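D-psicose 3-epimerase (PDB 2HK0) catalyses the C3 epimerisation of D-psicose and D-fructose, non-phosphorylated sugars, in a reaction where a bound metal plays a pivotal role. Local coordinates at residues K90-S95 against R102-A107; G144-G149 against N177-T182; V171-E176 against T204-I209; F228-S233 against M243-I248. All blocks are in the same frame, centred on the assembly; numbering follows the deposited sequence.

Interaction 1 of 4, residues K90-S95 against R102-A107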
loop_
_atom_site.group_PDB
_atom_site.type_symbol
_atom_site.label_atom_id
_atom_site.label_comp_id
_atom_site.label_asym_id
_atom_site.label_seq_id
_atom_site.Cartn_x
_atom_site.Cartn_y
_atom_site.Cartn_z
ATOM N N LYS A 90 25.317 29.197 -5.642
ATOM C CA LYS A 90 26.388 29.205 -4.651
ATOM C C LYS A 90 26.870 30.615 -4.342
ATOM O O LYS A 90 27.277 30.899 -3.226
ATOM C CB LYS A 90 27.581 28.363 -5.123
ATOM C CG LYS A 90 27.223 26.921 -5.449
ATOM C CD LYS A 90 28.452 26.031 -5.615
ATOM C CE LYS A 90 28.039 24.563 -5.812
ATOM N NZ LYS A 90 29.195 23.614 -5.733
ATOM N N THR A 91 26.815 31.498 -5.331
ATOM C CA THR A 91 27.266 32.878 -5.148
ATOM C C THR A 91 26.165 33.847 -4.695
ATOM O O THR A 91 26.455 34.949 -4.240
ATOM C CB THR A 91 27.894 33.406 -6.448
ATOM O OG1 THR A 91 26.984 33.190 -7.533
ATOM C CG2 THR A 91 29.197 32.679 -6.741
ATOM N N LYS A 92 24.906 33.440 -4.830
ATOM C CA LYS A 92 23.787 34.285 -4.417
ATOM C C LYS A 92 22.763 33.448 -3.662
ATOM O O LYS A 92 21.895 32.832 -4.278
ATOM C CB LYS A 92 23.113 34.929 -5.638
ATOM C CG LYS A 92 24.054 35.745 -6.498
ATOM C CD LYS A 92 23.325 36.403 -7.656
ATOM C CE LYS A 92 24.289 37.185 -8.539
ATOM N NZ LYS A 92 23.574 37.791 -9.694
ATOM N N ASN A 93 22.874 33.411 -2.338
ATOM C CA ASN A 93 21.940 32.637 -1.527
ATOM C C ASN A 93 21.930 33.189 -0.122
ATOM O O ASN A 93 22.860 33.897 0.278
ATOM C CB ASN A 93 22.339 31.163 -1.501
ATOM C CG ASN A 93 23.620 30.922 -0.736
ATOM O OD1 ASN A 93 23.666 31.078 0.489
ATOM N ND2 ASN A 93 24.670 30.537 -1.451
ATOM N N LEU A 94 20.893 32.840 0.633
ATOM C CA LEU A 94 20.712 33.343 1.993
ATOM C C LEU A 94 21.331 32.532 3.125
ATOM O O LEU A 94 21.289 32.947 4.281
ATOM C CB LEU A 94 19.214 33.502 2.272
ATOM C CG LEU A 94 18.401 34.190 1.172
ATOM C CD1 LEU A 94 16.914 34.069 1.452
ATOM C CD2 LEU A 94 18.830 35.646 1.071
ATOM N N SER A 95 21.913 31.385 2.831
ATOM C CA SER A 95 22.454 30.603 3.926
ATOM C C SER A 95 23.972 30.632 4.027
ATOM O O SER A 95 24.514 30.169 5.017
ATOM C CB SER A 95 21.992 29.149 3.818
ATOM O OG SER A 95 22.630 28.513 2.726
ATOM N N ARG A 102 25.496 36.467 1.083
ATOM C CA ARG A 102 24.164 36.681 1.654
ATOM C C ARG A 102 23.566 38.000 1.184
ATOM O O ARG A 102 22.360 38.092 0.961
ATOM C CB ARG A 102 24.204 36.652 3.190
ATOM C CG ARG A 102 24.565 35.285 3.790
ATOM C CD ARG A 102 24.212 35.211 5.283
ATOM N NE ARG A 102 24.883 36.242 6.073
ATOM C CZ ARG A 102 26.104 36.117 6.588
ATOM N NH1 ARG A 102 26.792 35.001 6.403
ATOM N NH2 ARG A 102 26.641 37.114 7.283
ATOM N N ALA A 103 24.409 39.020 1.035
ATOM C CA ALA A 103 23.943 40.323 0.577
ATOM C C ALA A 103 23.529 40.227 -0.885
ATOM O O ALA A 103 22.535 40.832 -1.305
ATOM C CB ALA A 103 25.045 41.371 0.740
ATOM N N ALA A 104 24.297 39.473 -1.665
ATOM C CA ALA A 104 23.977 39.302 -3.075
ATOM C C ALA A 104 22.707 38.452 -3.214
ATOM O O ALA A 104 21.900 38.663 -4.123
ATOM C CB ALA A 104 25.147 38.649 -3.809
ATOM N N GLY A 105 22.528 37.493 -2.312
ATOM C CA GLY A 105 21.335 36.659 -2.366
ATOM C C GLY A 105 20.105 37.501 -2.078
ATOM O O GLY A 105 19.082 37.384 -2.753
ATOM N N LYS A 106 20.202 38.363 -1.068
ATOM C CA LYS A 106 19.080 39.223 -0.709
ATOM C C LYS A 106 18.745 40.156 -1.870
ATOM O O LYS A 106 17.562 40.374 -2.182
ATOM C CB LYS A 106 19.405 40.035 0.540
ATOM C CG LYS A 106 18.284 40.973 0.947
ATOM C CD LYS A 106 18.613 41.708 2.224
ATOM C CE LYS A 106 17.420 42.520 2.695
ATOM N NZ LYS A 106 17.751 43.276 3.926
ATOM N N ALA A 107 19.779 40.697 -2.515
ATOM C CA ALA A 107 19.583 41.584 -3.660
ATOM C C ALA A 107 18.951 40.797 -4.801
ATOM O O ALA A 107 18.071 41.302 -5.489
ATOM C CB ALA A 107 20.909 42.181 -4.112
#
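Leu94 and Arg102 both set CG beside their backbone N (chi1 -46° and -66°), which leads these two side chains along the seam between loop 90-95 and helix segment 102-107. The leucine bond starts away from the helix, yet CD2 curls back to lie 3.7 Å from Lys106 N. Arg102 CD passes 3.8 Å from Leu94 O; beyond it the chain bends at chi3, and NH1 goes on to hydrogen-bond Ser96 O. No conventional hydrogen bond crosses between the segments. The backbones touch instead: Gly105, lacking a side chain, lets Lys92 CA come within 4.0 Å of Gly105 CA, and Asn93 O receives a CH···O contact from Arg102 CA at 3.4 Å. Asn93 N ends up buried against Gly105 CA, 3.6 Å away, with no polar partner in the model. On the exposed side Ala104 CB sits 4.1 Å from Lys92 CG, and the rest of that lysine runs extended into solvent. Behind the contact Asn93 OD1 takes a 2.9 Å bond from Ser95 N on a lone pair and another from Ser96 N. This Asx turn shapes a TIM-barrel beta-alpha loop, which leaves strand 81-85 and folds against helix 99-118.

Interaction 2 of 4, residues G144-G149 against N177-T182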
loop_
_atom_site.group_PDB
_atom_site.type_symbol
_atom_site.label_atom_id
_atom_site.label_comp_id
_atom_site.label_asym_id
_atom_site.label_seq_id
_atom_site.Cartn_x
_atom_site.Cartn_y
_atom_site.Cartn_z
ATOM N N GLY A 144 24.629 26.042 11.382
ATOM C CA GLY A 144 24.917 27.353 10.831
ATOM C C GLY A 144 24.042 27.698 9.638
ATOM O O GLY A 144 23.470 28.789 9.570
ATOM N N ASP A 145 23.924 26.783 8.682
ATOM C CA ASP A 145 23.101 27.050 7.508
ATOM C C ASP A 145 21.631 27.237 7.898
ATOM O O ASP A 145 20.906 28.026 7.283
ATOM C CB ASP A 145 23.233 25.917 6.487
ATOM C CG ASP A 145 24.624 25.829 5.898
ATOM O OD1 ASP A 145 25.344 26.856 5.928
ATOM O OD2 ASP A 145 24.993 24.741 5.390
ATOM N N TYR A 146 21.195 26.517 8.921
ATOM C CA TYR A 146 19.815 26.639 9.387
ATOM C C TYR A 146 19.589 28.053 9.936
ATOM O O TYR A 146 18.676 28.778 9.507
ATOM C CB TYR A 146 19.549 25.631 10.498
ATOM C CG TYR A 146 18.186 25.787 11.127
ATOM C CD1 TYR A 146 17.078 25.132 10.592
ATOM C CD2 TYR A 146 17.995 26.617 12.234
ATOM C CE1 TYR A 146 15.810 25.299 11.139
ATOM C CE2 TYR A 146 16.730 26.794 12.788
ATOM C CZ TYR A 146 15.644 26.130 12.231
ATOM O OH TYR A 146 14.382 26.298 12.746
ATOM N N ALA A 147 20.432 28.436 10.895
ATOM C CA ALA A 147 20.334 29.747 11.523
ATOM C C ALA A 147 20.420 30.894 10.512
ATOM O O ALA A 147 19.627 31.841 10.572
ATOM C CB ALA A 147 21.427 29.897 12.604
ATOM N N ARG A 148 21.365 30.822 9.581
ATOM C CA ARG A 148 21.488 31.881 8.589
ATOM C C ARG A 148 20.309 31.850 7.615
ATOM O O ARG A 148 19.860 32.899 7.141
ATOM C CB ARG A 148 22.813 31.762 7.822
ATOM C CG ARG A 148 24.051 32.079 8.687
ATOM C CD ARG A 148 25.349 32.044 7.876
ATOM N NE ARG A 148 26.241 30.980 8.335
ATOM C CZ ARG A 148 26.192 29.730 7.902
ATOM N NH1 ARG A 148 25.304 29.387 6.994
ATOM N NH2 ARG A 148 27.007 28.817 8.395
ATOM N N GLY A 149 19.800 30.657 7.321
ATOM C CA GLY A 149 18.669 30.556 6.406
ATOM C C GLY A 149 17.419 31.213 6.983
ATOM O O GLY A 149 16.685 31.923 6.282
ATOM N N ASN A 177 19.634 18.404 -0.027
ATOM C CA ASN A 177 19.711 19.422 1.019
ATOM C C ASN A 177 20.013 18.714 2.326
ATOM O O ASN A 177 19.650 17.545 2.514
ATOM C CB ASN A 177 18.417 20.240 1.132
ATOM C CG ASN A 177 18.583 21.477 2.022
ATOM O OD1 ASN A 177 18.228 21.465 3.192
ATOM N ND2 ASN A 177 19.143 22.549 1.456
ATOM N N HIS A 178 20.689 19.422 3.225
ATOM C CA HIS A 178 21.079 18.838 4.495
ATOM C C HIS A 178 20.452 19.530 5.677
ATOM O O HIS A 178 20.756 19.178 6.814
ATOM C CB HIS A 178 22.585 18.937 4.648
ATOM C CG HIS A 178 23.090 20.338 4.529
ATOM N ND1 HIS A 178 23.120 21.011 3.327
ATOM C CD2 HIS A 178 23.544 21.209 5.460
ATOM C CE1 HIS A 178 23.573 22.238 3.522
ATOM N NE2 HIS A 178 23.840 22.383 4.809
ATOM N N VAL A 179 19.591 20.512 5.414
ATOM C CA VAL A 179 18.959 21.270 6.492
ATOM C C VAL A 179 17.492 20.908 6.773
ATOM O O VAL A 179 17.130 20.642 7.912
ATOM C CB VAL A 179 19.079 22.787 6.199
ATOM C CG1 VAL A 179 18.408 23.605 7.306
ATOM C CG2 VAL A 179 20.563 23.152 6.075
ATOM N N LEU A 180 16.659 20.908 5.735
ATOM C CA LEU A 180 15.235 20.562 5.881
ATOM C C LEU A 180 14.952 19.326 4.998
ATOM O O LEU A 180 14.896 19.428 3.766
ATOM C CB LEU A 180 14.358 21.751 5.452
ATOM C CG LEU A 180 14.708 23.122 6.074
ATOM C CD1 LEU A 180 13.820 24.223 5.478
ATOM C CD2 LEU A 180 14.508 23.077 7.589
ATOM N N ASN A 181 14.801 18.164 5.636
ATOM C CA ASN A 181 14.552 16.897 4.942
ATOM C C ASN A 181 13.198 16.318 5.292
ATOM O O ASN A 181 12.715 15.378 4.651
ATOM C CB ASN A 181 15.599 15.865 5.349
ATOM C CG ASN A 181 16.988 16.270 4.946
ATOM O OD1 ASN A 181 17.917 16.183 5.737
ATOM N ND2 ASN A 181 17.139 16.721 3.706
ATOM N N THR A 182 12.583 16.905 6.298
ATOM C CA THR A 182 11.318 16.427 6.810
ATOM C C THR A 182 10.243 17.516 6.960
ATOM O O THR A 182 10.568 18.677 7.219
ATOM C CB THR A 182 11.640 15.785 8.182
ATOM O OG1 THR A 182 11.685 14.357 8.051
ATOM C CG2 THR A 182 10.716 16.241 9.211
#
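Asp145 and His178 make the polar link between the helix segment 144-149 and the loop 177-182. His178 NE2 donates to Asp145 OD2 over 2.7 Å, with an N-H···O angle of 159°. The oxygen lies in the plane of the imidazole and offers its anti lone pair, while the carboxylate is turned 73° against the ring. At the other ring nitrogen, ND1 is hydrogen-bonded to Tyr136 OH, so both sides of the imidazole are held and its rotation is fixed.

The apolar part is built on Val179, whose two methyls straddle successive helix residues: CG2 packs 3.9 Å from Asp145 CB, and CG1 meets Tyr146 CD1 at the ring edge, also at 3.9 Å. With CG anti to the backbone N (chi1 174°), the tyrosine ring extends along the loop to Leu180 CD2, 4.4 Å from CE1, and its hydroxyl carries on to Asp192 OD2.

Hydrogen bonds inside the loop give it its shape. Asn177 OD1 accepts from Val179 N at 2.8 Å, the donor well above the carbonyl plane, and from Leu180 N at 3.0 Å. Lys142 NZ on the same helix gathers the carbonyls of His178 and Val179. A long beta-alpha loop, shaped by an Asx turn and docked on the helix before its own strand, ties successive beta-alpha units of this TIM barrel together.

Interaction 3 of 4, residues V171-E176 against T204-I209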
loop_
_atom_site.group_PDB
_atom_site.type_symbol
_atom_site.label_atom_id
_atom_site.label_comp_id
_atom_site.label_asym_id
_atom_site.label_seq_id
_atom_site.Cartn_x
_atom_site.Cartn_y
_atom_site.Cartn_z
ATOM N N VAL A 171 10.911 21.200 1.260
ATOM C CA VAL A 171 11.590 20.171 2.050
ATOM C C VAL A 171 12.152 19.206 1.008
ATOM O O VAL A 171 11.411 18.724 0.153
ATOM C CB VAL A 171 10.577 19.459 2.991
ATOM C CG1 VAL A 171 11.236 18.282 3.710
ATOM C CG2 VAL A 171 10.050 20.467 4.024
ATOM N N LEU A 172 13.455 18.944 1.065
ATOM C CA LEU A 172 14.113 18.069 0.079
ATOM C C LEU A 172 14.757 16.806 0.658
ATOM O O LEU A 172 14.978 16.709 1.864
ATOM C CB LEU A 172 15.195 18.860 -0.658
ATOM C CG LEU A 172 14.759 20.098 -1.433
ATOM C CD1 LEU A 172 16.006 20.889 -1.857
ATOM C CD2 LEU A 172 13.949 19.683 -2.646
ATOM N N ASN A 173 15.077 15.846 -0.209
ATOM C CA ASN A 173 15.703 14.607 0.250
ATOM C C ASN A 173 17.180 14.834 0.591
ATOM O O ASN A 173 17.795 15.788 0.126
ATOM C CB ASN A 173 15.556 13.512 -0.811
ATOM C CG ASN A 173 16.443 13.746 -2.022
ATOM O OD1 ASN A 173 17.673 13.615 -1.945
ATOM N ND2 ASN A 173 15.826 14.095 -3.143
ATOM N N ARG A 174 17.741 13.945 1.401
ATOM C CA ARG A 174 19.125 14.047 1.854
ATOM C C ARG A 174 20.187 14.308 0.775
ATOM O O ARG A 174 21.220 14.908 1.056
ATOM C CB ARG A 174 19.505 12.769 2.606
ATOM C CG ARG A 174 19.557 11.541 1.711
ATOM C CD ARG A 174 19.697 10.276 2.560
ATOM N NE ARG A 174 18.553 10.136 3.465
ATOM C CZ ARG A 174 18.529 9.314 4.499
ATOM N NH1 ARG A 174 19.585 8.548 4.755
ATOM N NH2 ARG A 174 17.466 9.278 5.289
ATOM N N PHE A 175 19.955 13.840 -0.444
ATOM C CA PHE A 175 20.940 14.041 -1.511
ATOM C C PHE A 175 20.975 15.468 -2.069
ATOM O O PHE A 175 21.950 15.848 -2.713
ATOM C CB PHE A 175 20.673 13.050 -2.652
ATOM C CG PHE A 175 20.745 11.606 -2.226
ATOM C CD1 PHE A 175 21.977 10.977 -2.050
ATOM C CD2 PHE A 175 19.579 10.879 -1.987
ATOM C CE1 PHE A 175 22.047 9.632 -1.644
ATOM C CE2 PHE A 175 19.635 9.549 -1.585
ATOM C CZ PHE A 175 20.871 8.915 -1.411
ATOM N N GLU A 176 19.935 16.258 -1.795
ATOM C CA GLU A 176 19.840 17.615 -2.334
ATOM C C GLU A 176 19.875 18.730 -1.289
ATOM O O GLU A 176 20.096 19.890 -1.621
ATOM C CB GLU A 176 18.569 17.718 -3.211
ATOM C CG GLU A 176 18.584 16.696 -4.357
ATOM C CD GLU A 176 17.344 16.724 -5.245
ATOM O OE1 GLU A 176 16.992 17.805 -5.750
ATOM O OE2 GLU A 176 16.725 15.656 -5.443
ATOM N N THR A 204 6.150 15.019 -3.337
ATOM C CA THR A 204 6.067 13.573 -3.198
ATOM C C THR A 204 7.358 12.832 -3.488
ATOM O O THR A 204 7.643 11.836 -2.838
ATOM C CB THR A 204 4.927 12.961 -4.039
ATOM O OG1 THR A 204 5.078 13.320 -5.419
ATOM C CG2 THR A 204 3.589 13.452 -3.512
ATOM N N PHE A 205 8.146 13.319 -4.432
ATOM C CA PHE A 205 9.416 12.676 -4.752
ATOM C C PHE A 205 10.359 12.673 -3.536
ATOM O O PHE A 205 11.024 11.662 -3.247
ATOM C CB PHE A 205 10.094 13.394 -5.934
ATOM C CG PHE A 205 11.517 12.925 -6.213
ATOM C CD1 PHE A 205 11.767 11.652 -6.725
ATOM C CD2 PHE A 205 12.599 13.765 -5.958
ATOM C CE1 PHE A 205 13.085 11.217 -6.979
ATOM C CE2 PHE A 205 13.925 13.343 -6.210
ATOM C CZ PHE A 205 14.160 12.066 -6.721
ATOM N N HIS A 206 10.403 13.796 -2.823
ATOM C CA HIS A 206 11.291 13.934 -1.676
ATOM C C HIS A 206 10.709 13.247 -0.451
ATOM O O HIS A 206 11.433 12.624 0.330
ATOM C CB HIS A 206 11.548 15.421 -1.398
ATOM C CG HIS A 206 12.180 16.143 -2.550
ATOM N ND1 HIS A 206 13.428 15.820 -3.027
ATOM C CD2 HIS A 206 11.732 17.157 -3.331
ATOM C CE1 HIS A 206 13.726 16.601 -4.054
ATOM N NE2 HIS A 206 12.714 17.421 -4.259
HETATM N N MSE A 207 9.399 13.370 -0.283
HETATM C CA MSE A 207 8.738 12.718 0.844
HETATM C C MSE A 207 8.948 11.196 0.754
HETATM O O MSE A 207 9.119 10.521 1.770
HETATM C CB MSE A 207 7.233 13.003 0.823
HETATM C CG MSE A 207 6.829 14.434 1.005
HETATM SE SE MSE A 207 4.862 14.530 0.912
HETATM C CE MSE A 207 4.646 15.000 -0.877
ATOM N N ASN A 208 8.931 10.666 -0.473
ATOM C CA ASN A 208 9.088 9.231 -0.697
ATOM C C ASN A 208 10.373 8.694 -0.082
ATOM O O ASN A 208 10.434 7.544 0.338
ATOM C CB ASN A 208 9.073 8.907 -2.197
ATOM C CG ASN A 208 9.060 7.410 -2.465
ATOM O OD1 ASN A 208 8.124 6.715 -2.073
ATOM N ND2 ASN A 208 10.100 6.909 -3.122
ATOM N N ILE A 209 11.405 9.522 -0.031
ATOM C CA ILE A 209 12.662 9.071 0.537
ATOM C C ILE A 209 12.741 9.290 2.056
ATOM O O ILE A 209 12.976 8.347 2.822
ATOM C CB ILE A 209 13.847 9.805 -0.110
ATOM C CG1 ILE A 209 13.882 9.506 -1.616
ATOM C CG2 ILE A 209 15.163 9.415 0.599
ATOM C CD1 ILE A 209 14.897 10.336 -2.391
#
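Asn173 and His206 meet just beyond the C-terminal ends of the barrel strands, the end at which TIM-barrel enzymes carry their active sites. Segment 171-176 leaves strand 166-170, and segment 204-209 is the short helix that follows strand 198-203. Asn173 ND2 donates to His206 ND1 at 3.0 Å, with a bent N-H···N angle of 136°; the donor lies in the imidazole plane, whereas the ring nitrogen is 30° out of the amide plane. The same ND2 reaches Glu176 OE2 at 2.9 Å, meeting it from above the carboxylate, and OD1 accepts from Phe175 N at 2.7 Å. The last bond closes an Asx turn, and together the three leave the amide little freedom to rotate or flip.

In the parallel eight-stranded barrel this contact joins two neighbouring beta-alpha connections, and the imidazole is its centre. Leu172 CD2 lies over one face as a tight CH-pi contact, 3.4 Å from the centroid, while Phe205 CD2 covers the opposite face towards the rim. Glu176 OE2 comes to the ring edge, 3.4 Å from His206 CE1, and also sits at the edge of the Phe205 ring. One turn further along the helix, Ile209 CD1 packs 3.6 Å from Asn173 CB.

A second subunit closes over the outside: its Phe175 packs on Glu176, and its Trp280 NE1 hydrogen-bonds Arg174 O. The Arg174 side chain runs past Ile209 to a salt bridge from NE to Glu210 OE2, with NH2 on Asn234 O of that subunit.

Interaction 4 of 4, residues F228-S233 against M243-I248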
loop_
_atom_site.group_PDB
_atom_site.type_symbol
_atom_site.label_atom_id
_atom_site.label_comp_id
_atom_site.label_asym_id
_atom_site.label_seq_id
_atom_site.Cartn_x
_atom_site.Cartn_y
_atom_site.Cartn_z
ATOM N N PHE A 228 2.620 22.470 -3.180
ATOM C CA PHE A 228 2.784 21.015 -3.224
ATOM C C PHE A 228 3.217 20.537 -4.612
ATOM O O PHE A 228 2.648 20.945 -5.629
ATOM C CB PHE A 228 1.436 20.370 -2.857
ATOM C CG PHE A 228 1.507 18.902 -2.490
ATOM C CD1 PHE A 228 2.172 18.484 -1.346
ATOM C CD2 PHE A 228 0.820 17.951 -3.246
ATOM C CE1 PHE A 228 2.152 17.138 -0.948
ATOM C CE2 PHE A 228 0.789 16.598 -2.866
ATOM C CZ PHE A 228 1.453 16.192 -1.716
ATOM N N HIS A 229 4.214 19.660 -4.644
ATOM C CA HIS A 229 4.715 19.106 -5.899
ATOM C C HIS A 229 4.428 17.607 -5.956
ATOM O O HIS A 229 4.525 16.909 -4.936
ATOM C CB HIS A 229 6.232 19.327 -6.015
ATOM C CG HIS A 229 6.608 20.663 -6.575
ATOM N ND1 HIS A 229 7.907 20.998 -6.890
ATOM C CD2 HIS A 229 5.847 21.719 -6.943
ATOM C CE1 HIS A 229 7.930 22.199 -7.437
ATOM N NE2 HIS A 229 6.690 22.658 -7.482
ATOM N N THR A 230 4.113 17.106 -7.149
ATOM C CA THR A 230 3.815 15.689 -7.313
ATOM C C THR A 230 4.612 15.002 -8.421
ATOM O O THR A 230 5.032 15.630 -9.398
ATOM C CB THR A 230 2.347 15.471 -7.626
ATOM O OG1 THR A 230 1.995 16.285 -8.750
ATOM C CG2 THR A 230 1.481 15.842 -6.418
ATOM N N GLY A 231 4.781 13.696 -8.251
ATOM C CA GLY A 231 5.501 12.874 -9.208
ATOM C C GLY A 231 5.639 11.499 -8.585
ATOM O O GLY A 231 5.489 11.357 -7.368
ATOM N N GLU A 232 5.907 10.479 -9.393
ATOM C CA GLU A 232 6.070 9.145 -8.846
ATOM C C GLU A 232 7.471 9.111 -8.234
ATOM O O GLU A 232 8.225 10.082 -8.353
ATOM C CB GLU A 232 5.899 8.087 -9.944
ATOM C CG GLU A 232 4.464 7.995 -10.527
ATOM C CD GLU A 232 3.410 7.507 -9.510
ATOM O OE1 GLU A 232 3.809 6.945 -8.462
ATOM O OE2 GLU A 232 2.183 7.666 -9.770
ATOM N N SER A 233 7.826 8.008 -7.583
ATOM C CA SER A 233 9.115 7.910 -6.912
ATOM C C SER A 233 10.293 8.129 -7.845
ATOM O O SER A 233 11.352 8.622 -7.408
ATOM C CB SER A 233 9.260 6.547 -6.225
ATOM O OG SER A 233 9.458 5.518 -7.180
HETATM N N MSE A 243 2.864 5.490 -5.865
HETATM C CA MSE A 243 2.701 6.512 -4.829
HETATM C C MSE A 243 1.308 6.282 -4.173
HETATM O O MSE A 243 0.341 5.926 -4.853
HETATM C CB MSE A 243 2.772 7.879 -5.507
HETATM C CG MSE A 243 3.127 9.063 -4.634
HETATM SE SE MSE A 243 4.875 8.917 -3.787
HETATM C CE MSE A 243 6.096 9.348 -5.221
ATOM N N PRO A 244 1.188 6.458 -2.847
ATOM C CA PRO A 244 -0.128 6.243 -2.217
ATOM C C PRO A 244 -1.055 7.454 -2.443
ATOM O O PRO A 244 -1.413 8.174 -1.510
ATOM C CB PRO A 244 0.205 6.052 -0.738
ATOM C CG PRO A 244 1.725 6.041 -0.663
ATOM C CD PRO A 244 2.204 6.804 -1.843
ATOM N N TRP A 245 -1.452 7.652 -3.690
ATOM C CA TRP A 245 -2.287 8.781 -4.056
ATOM C C TRP A 245 -3.553 8.961 -3.227
ATOM O O TRP A 245 -3.891 10.081 -2.858
ATOM C CB TRP A 245 -2.606 8.702 -5.552
ATOM C CG TRP A 245 -1.353 8.802 -6.393
ATOM C CD1 TRP A 245 -0.831 7.839 -7.215
ATOM C CD2 TRP A 245 -0.443 9.904 -6.439
ATOM N NE1 TRP A 245 0.358 8.278 -7.771
ATOM C CE2 TRP A 245 0.620 9.539 -7.307
ATOM C CE3 TRP A 245 -0.416 11.173 -5.825
ATOM C CZ2 TRP A 245 1.704 10.397 -7.574
ATOM C CZ3 TRP A 245 0.647 12.018 -6.090
ATOM C CH2 TRP A 245 1.699 11.624 -6.959
ATOM N N HIS A 246 -4.238 7.868 -2.916
ATOM C CA HIS A 246 -5.453 7.958 -2.125
ATOM C C HIS A 246 -5.172 8.522 -0.722
ATOM O O HIS A 246 -5.898 9.387 -0.231
ATOM C CB HIS A 246 -6.119 6.583 -2.046
ATOM C CG HIS A 246 -7.391 6.577 -1.247
ATOM N ND1 HIS A 246 -7.456 6.095 0.039
ATOM C CD2 HIS A 246 -8.637 7.012 -1.548
ATOM C CE1 HIS A 246 -8.687 6.230 0.499
ATOM N NE2 HIS A 246 -9.424 6.785 -0.443
ATOM N N GLU A 247 -4.118 8.032 -0.083
ATOM C CA GLU A 247 -3.725 8.506 1.246
ATOM C C GLU A 247 -3.355 10.004 1.182
ATOM O O GLU A 247 -3.714 10.796 2.066
ATOM C CB GLU A 247 -2.509 7.709 1.740
ATOM C CG GLU A 247 -2.034 8.106 3.139
ATOM C CD GLU A 247 -0.726 7.434 3.526
ATOM O OE1 GLU A 247 -0.501 6.292 3.086
ATOM O OE2 GLU A 247 0.075 8.032 4.277
ATOM N N ILE A 248 -2.640 10.375 0.127
ATOM C CA ILE A 248 -2.211 11.759 -0.078
ATOM C C ILE A 248 -3.463 12.627 -0.222
ATOM O O ILE A 248 -3.591 13.667 0.415
ATOM C CB ILE A 248 -1.380 11.908 -1.386
ATOM C CG1 ILE A 248 -0.112 11.042 -1.333
ATOM C CG2 ILE A 248 -1.053 13.385 -1.642
ATOM C CD1 ILE A 248 0.850 11.426 -0.305
#
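Glu232 holds Met243 and Trp245 at the tight end of this contact, within the beta-alpha-beta unit of strand 225-230, helix 245-254 and strand 260-263. The glutamate bends at chi2 (-66°) and turns its carboxylate to the start of the helix, each oxygen taking one bond across the contact. OE1 accepts from Met243 N on its syn lone pair over 3.1 Å. Met243, a selenomethionine, doubles back on itself: CB lies over one face of the Trp245 indole, and CE is pressed into the strand's outgoing turn, 3.0 Å from Gly231 O and 3.2 Å from Ser233 N. Pro244 then makes an inverse gamma turn, closed by Trp245 N on Met243 O at 2.7 Å, just before the helix begins at Trp245.

Packing is looser along the strand itself. Thr230 CG2 meets the indole edge 3.9 Å from Trp245 CZ3, and Phe228 CZ rests 3.8 Å from Ile248 CG2, the ring and the branch crossing at a slant. Every residue that touches here is buried. The more open side belongs to the partly exposed Pro244, His246 and Glu247, which do not touch the strand segment; there His246 NE2 bonds to Asp212 OD1 of a fourth subunit.

Phe302 stacks edge-to-face on Trp245 behind the contact, and Gly239 N adds a further donor to Glu232 OE2. That same oxygen lies in the indole plane and accepts from Trp245 NE1 at 2.8 Å, with the carboxylate standing upright to the ring, 89° between planes.

How the interactions relate
All four contacts set a strand end or the loop after it against a helix or its start in one TIM barrel, but in different settings. Interaction 1 is partly exposed and relies on backbone closeness, without a hydrogen bond across it; interactions 2, 3 and 4 are buried and each has one or two polar bonds at its centre. Interactions 2 and 3 share the long loop between strand 166-170 and helix 183-193, where Leu172 is hydrogen-bonded to Leu180 and Asn181. Interaction 4 continues the chain of contacts, with Thr204 OG1 hydrogen-bonding Gly231 O. Interactions 1 and 4 lie on opposite sides of the chain's centre, about 32 Å between centres. Other subunits touch interactions 2 to 4, not 1.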